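Local coordinates for protein alpha-L-rhamnosidase (Klebsiella oxytoca, PDB 4XHC) that hydrolyses terminal alpha-L-rhamnose residues from rhamnosides, as a two-domain glycoside hydrolase of family GH78, at residues L46-I58 / Q193-A205. Numbering follows the deposited sequence.
Sequences LRPALSRQAHPPI and QIEVNAVTSASGA
Gln53 and Ala198 face each other as a hydrogen-bonded antiparallel pair, and both of their amides are satisfied across the gap. Gln53 N reaches Ala198 O at 2.9 Å in the carbonyl plane, while Ala198 N, also at 2.9 Å, meets Gln53 O from well above that carbonyl's plane. Two residues further along strand 51-55, where His55 faces Val196, the exchange repeats: His55 N gives to Val196 O (2.8 Å), and Val196 N returns an almost straight bond to His55 O (171° at the hydrogen). The pairing slackens toward Ser51. Its N still binds Thr200 O at 3.0 Å, but the return bond from Thr200 N to Ser51 O is weak at 3.4 Å. Strand 51-55 is the edge, within this chain, of a four-stranded antiparallel sheet in the N-terminal beta domain; strand 187-200, next to it, pairs on its other edge with strand 106-115, through backbone hydrogen bonds of Asn197 with Tyr106 and Glu195 with His108. At the end of strand 187-200, Thr200 OG1, set beside its own carbonyl carbon (chi1 -178°) where the chain runs on, accepts from Ala202 N at 3.0 Å in an ST turn and also bonds Gln228 O, while Ser201 OG bonds Gln232 O, tying the sheet's end to the helical domain. The Arg52 and Asn197 side chains cross at a slant, Arg52 CG 4.0 Å from Asn197 ND2, with guanidinium and amide planes 32° apart. Glu195 lays OE1 3.7 Å from Ala54 CB, while its OE2 is hydrogen-bonded to His108 ND1.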
loop_
_atom_site.group_PDB
_atom_site.type_symbol
_atom_site.label_atom_id
_atom_site.label_comp_id
_atom_site.label_asym_id
_atom_site.label_seq_id
_atom_site.Cartn_x
_atom_site.Cartn_y
_atom_site.Cartn_z
ATOM N N LEU A 46 11.484 -32.520 4.308
ATOM C CA LEU A 46 10.313 -32.912 3.526
ATOM C C LEU A 46 9.501 -31.729 2.984
ATOM O O LEU A 46 8.438 -31.929 2.413
ATOM C CB LEU A 46 9.398 -33.796 4.382
ATOM C CG LEU A 46 9.947 -35.139 4.880
ATOM C CD1 LEU A 46 9.207 -35.592 6.131
ATOM C CD2 LEU A 46 9.859 -36.212 3.801
ATOM N N ARG A 47 9.982 -30.502 3.160
ATOM C CA ARG A 47 9.300 -29.324 2.604
ATOM C C ARG A 47 9.121 -29.477 1.083
ATOM O O ARG A 47 10.093 -29.676 0.372
ATOM C CB ARG A 47 10.103 -28.050 2.923
ATOM C CG ARG A 47 9.684 -26.791 2.160
ATOM C CD ARG A 47 10.744 -25.691 2.249
ATOM N NE ARG A 47 11.040 -25.357 3.640
ATOM C CZ ARG A 47 10.240 -24.659 4.443
ATOM N NH1 ARG A 47 9.075 -24.184 4.002
ATOM N NH2 ARG A 47 10.600 -24.427 5.698
ATOM N N PRO A 48 7.881 -29.369 0.580
ATOM C CA PRO A 48 7.674 -29.556 -0.852
ATOM C C PRO A 48 7.990 -28.330 -1.728
ATOM O O PRO A 48 7.943 -27.178 -1.268
ATOM C CB PRO A 48 6.186 -29.877 -0.937
ATOM C CG PRO A 48 5.578 -29.127 0.202
ATOM C CD PRO A 48 6.623 -29.054 1.282
ATOM N N ALA A 49 8.313 -28.593 -2.992
ATOM C CA ALA A 49 8.456 -27.538 -3.988
ATOM C C ALA A 49 7.060 -27.101 -4.438
ATOM O O ALA A 49 6.136 -27.919 -4.512
ATOM C CB ALA A 49 9.281 -28.029 -5.169
ATOM N N LEU A 50 6.911 -25.808 -4.713
ATOM C CA LEU A 50 5.650 -25.261 -5.186
ATOM C C LEU A 50 5.688 -25.105 -6.694
ATOM O O LEU A 50 6.673 -24.639 -7.242
ATOM C CB LEU A 50 5.405 -23.898 -4.551
ATOM C CG LEU A 50 5.243 -23.872 -3.036
ATOM C CD1 LEU A 50 5.228 -22.438 -2.516
ATOM C CD2 LEU A 50 3.968 -24.607 -2.650
ATOM N N SER A 51 4.626 -25.513 -7.369
ATOM C CA SER A 51 4.503 -25.263 -8.797
ATOM C C SER A 51 3.767 -23.943 -8.999
ATOM O O SER A 51 2.757 -23.683 -8.353
ATOM C CB SER A 51 3.757 -26.406 -9.489
ATOM O OG SER A 51 2.355 -26.271 -9.327
ATOM N N ARG A 52 4.273 -23.129 -9.914
ATOM C CA ARG A 52 3.735 -21.802 -10.202
ATOM C C ARG A 52 3.213 -21.832 -11.640
ATOM O O ARG A 52 3.896 -22.326 -12.524
ATOM C CB ARG A 52 4.850 -20.759 -9.989
ATOM C CG ARG A 52 4.626 -19.355 -10.553
ATOM C CD ARG A 52 5.785 -18.413 -10.200
ATOM N NE ARG A 52 5.879 -18.196 -8.746
ATOM C CZ ARG A 52 5.719 -17.026 -8.108
ATOM N NH1 ARG A 52 5.478 -15.888 -8.768
ATOM N NH2 ARG A 52 5.819 -16.992 -6.778
ATOM N N GLN A 53 2.000 -21.334 -11.873
ATOM C CA GLN A 53 1.377 -21.423 -13.200
ATOM C C GLN A 53 0.436 -20.251 -13.513
ATOM O O GLN A 53 -0.514 -20.000 -12.770
ATOM C CB GLN A 53 0.618 -22.738 -13.300
ATOM C CG GLN A 53 -0.119 -22.935 -14.611
ATOM C CD GLN A 53 -0.398 -24.397 -14.911
ATOM O OE1 GLN A 53 -0.428 -25.246 -14.012
ATOM N NE2 GLN A 53 -0.600 -24.701 -16.186
ATOM N N ALA A 54 0.687 -19.563 -14.629
ATOM C CA ALA A 54 -0.059 -18.341 -15.005
ATOM C C ALA A 54 -1.484 -18.604 -15.517
ATOM O O ALA A 54 -1.731 -19.584 -16.212
ATOM C CB ALA A 54 0.719 -17.555 -16.049
ATOM N N HIS A 55 -2.413 -17.712 -15.180
ATOM C CA HIS A 55 -3.791 -17.801 -15.662
ATOM C C HIS A 55 -4.368 -16.421 -15.942
ATOM O O HIS A 55 -4.291 -15.539 -15.090
ATOM C CB HIS A 55 -4.675 -18.481 -14.626
ATOM C CG HIS A 55 -4.563 -19.969 -14.620
ATOM N ND1 HIS A 55 -3.892 -20.660 -13.633
ATOM C CD2 HIS A 55 -5.042 -20.900 -15.475
ATOM C CE1 HIS A 55 -3.969 -21.955 -13.875
ATOM N NE2 HIS A 55 -4.659 -22.127 -14.988
ATOM N N PRO A 56 -4.966 -16.228 -17.129
ATOM C CA PRO A 56 -5.653 -14.965 -17.374
ATOM C C PRO A 56 -7.080 -15.034 -16.838
ATOM O O PRO A 56 -7.607 -16.133 -16.666
ATOM C CB PRO A 56 -5.655 -14.875 -18.895
ATOM C CG PRO A 56 -5.752 -16.301 -19.336
ATOM C CD PRO A 56 -5.102 -17.150 -18.273
ATOM N N PRO A 57 -7.709 -13.875 -16.581
ATOM C CA PRO A 57 -9.109 -13.851 -16.172
ATOM C C PRO A 57 -10.018 -14.037 -17.375
ATOM O O PRO A 57 -9.537 -13.994 -18.502
ATOM C CB PRO A 57 -9.274 -12.461 -15.572
ATOM C CG PRO A 57 -8.240 -11.629 -16.232
ATOM C CD PRO A 57 -7.139 -12.526 -16.696
ATOM N N ILE A 58 -11.316 -14.235 -17.146
ATOM C CA ILE A 58 -12.251 -14.517 -18.251
ATOM C C ILE A 58 -13.186 -13.365 -18.633
ATOM O O ILE A 58 -13.681 -13.342 -19.747
ATOM C CB ILE A 58 -13.104 -15.789 -18.000
ATOM C CG1 ILE A 58 -14.139 -15.567 -16.882
ATOM C CG2 ILE A 58 -12.199 -16.973 -17.683
ATOM C CD1 ILE A 58 -15.211 -16.642 -16.800
ATOM N N GLN A 193 -2.369 -5.892 -19.663
ATOM C CA GLN A 193 -2.309 -7.310 -19.343
ATOM C C GLN A 193 -2.551 -7.520 -17.873
ATOM O O GLN A 193 -2.052 -6.760 -17.059
ATOM C CB GLN A 193 -0.950 -7.894 -19.715
ATOM C CG GLN A 193 -0.665 -9.249 -19.082
ATOM C CD GLN A 193 0.580 -9.913 -19.645
ATOM O OE1 GLN A 193 1.437 -9.261 -20.271
ATOM N NE2 GLN A 193 0.696 -11.220 -19.419
ATOM N N ILE A 194 -3.315 -8.551 -17.540
ATOM C CA ILE A 194 -3.533 -8.923 -16.154
ATOM C C ILE A 194 -3.548 -10.439 -16.041
ATOM O O ILE A 194 -4.236 -11.106 -16.805
ATOM C CB ILE A 194 -4.868 -8.380 -15.620
ATOM C CG1 ILE A 194 -4.960 -6.864 -15.845
ATOM C CG2 ILE A 194 -5.021 -8.727 -14.139
ATOM C CD1 ILE A 194 -6.169 -6.198 -15.220
ATOM N N GLU A 195 -2.795 -10.978 -15.089
ATOM C CA GLU A 195 -2.796 -12.416 -14.853
ATOM C C GLU A 195 -2.512 -12.739 -13.395
ATOM O O GLU A 195 -1.999 -11.904 -12.655
ATOM C CB GLU A 195 -1.792 -13.126 -15.774
ATOM C CG GLU A 195 -0.328 -12.785 -15.527
ATOM C CD GLU A 195 0.629 -13.526 -16.464
ATOM O OE1 GLU A 195 0.165 -14.140 -17.453
ATOM O OE2 GLU A 195 1.855 -13.493 -16.210
ATOM N N VAL A 196 -2.881 -13.954 -12.997
ATOM C CA VAL A 196 -2.542 -14.502 -11.679
ATOM C C VAL A 196 -1.596 -15.684 -11.842
ATOM O O VAL A 196 -1.817 -16.547 -12.692
ATOM C CB VAL A 196 -3.796 -14.904 -10.862
ATOM C CG1 VAL A 196 -4.559 -16.051 -11.503
ATOM C CG2 VAL A 196 -3.407 -15.266 -9.443
ATOM N N ASN A 197 -0.522 -15.682 -11.059
ATOM C CA ASN A 197 0.418 -16.801 -10.994
ATOM C C ASN A 197 0.020 -17.723 -9.840
ATOM O O ASN A 197 0.322 -17.439 -8.684
ATOM C CB ASN A 197 1.853 -16.293 -10.792
ATOM C CG ASN A 197 2.456 -15.689 -12.044
ATOM O OD1 ASN A 197 2.451 -14.474 -12.233
ATOM N ND2 ASN A 197 2.993 -16.542 -12.905
ATOM N N ALA A 198 -0.669 -18.817 -10.154
ATOM C CA ALA A 198 -1.256 -19.692 -9.127
ATOM C C ALA A 198 -0.259 -20.724 -8.605
ATOM O O ALA A 198 0.550 -21.266 -9.362
ATOM C CB ALA A 198 -2.486 -20.394 -9.675
ATOM N N VAL A 199 -0.337 -21.005 -7.310
ATOM C CA VAL A 199 0.596 -21.918 -6.662
ATOM C C VAL A 199 -0.117 -23.030 -5.914
ATOM O O VAL A 199 -1.235 -22.852 -5.433
ATOM C CB VAL A 199 1.551 -21.189 -5.674
ATOM C CG1 VAL A 199 2.512 -20.285 -6.429
ATOM C CG2 VAL A 199 0.778 -20.404 -4.607
ATOM N N THR A 200 0.585 -24.154 -5.792
ATOM C CA THR A 200 0.132 -25.335 -5.063
ATOM C C THR A 200 1.295 -26.324 -5.008
ATOM O O THR A 200 2.203 -26.264 -5.839
ATOM C CB THR A 200 -1.087 -26.007 -5.748
ATOM O OG1 THR A 200 -1.529 -27.135 -4.977
ATOM C CG2 THR A 200 -0.743 -26.473 -7.168
ATOM N N SER A 201 1.267 -27.222 -4.027
ATOM C CA SER A 201 2.200 -28.340 -3.975
ATOM C C SER A 201 1.544 -29.592 -4.528
ATOM O O SER A 201 2.182 -30.631 -4.603
ATOM C CB SER A 201 2.663 -28.598 -2.548
ATOM O OG SER A 201 1.566 -28.931 -1.720
ATOM N N ALA A 202 0.275 -29.498 -4.909
ATOM C CA ALA A 202 -0.444 -30.631 -5.476
ATOM C C ALA A 202 -0.450 -30.552 -7.001
ATOM O O ALA A 202 -1.500 -30.424 -7.632
ATOM C CB ALA A 202 -1.863 -30.670 -4.932
ATOM N N SER A 203 0.737 -30.639 -7.583
ATOM C CA SER A 203 0.908 -30.496 -9.019
ATOM C C SER A 203 1.115 -31.837 -9.710
ATOM O O SER A 203 1.407 -31.868 -10.902
ATOM C CB SER A 203 2.109 -29.599 -9.286
ATOM O OG SER A 203 3.242 -30.099 -8.606
ATOM N N GLY A 204 0.985 -32.935 -8.965
ATOM C CA GLY A 204 1.096 -34.278 -9.527
ATOM C C GLY A 204 -0.225 -34.761 -10.101
ATOM O O GLY A 204 -1.225 -34.033 -10.104
ATOM N N ALA A 205 -0.220 -35.998 -10.598
ATOM C CA ALA A 205 -1.417 -36.629 -11.166
ATOM C C ALA A 205 -2.484 -36.864 -10.091
ATOM O O ALA A 205 -2.188 -36.870 -8.890
ATOM C CB ALA A 205 -1.053 -37.940 -11.860
#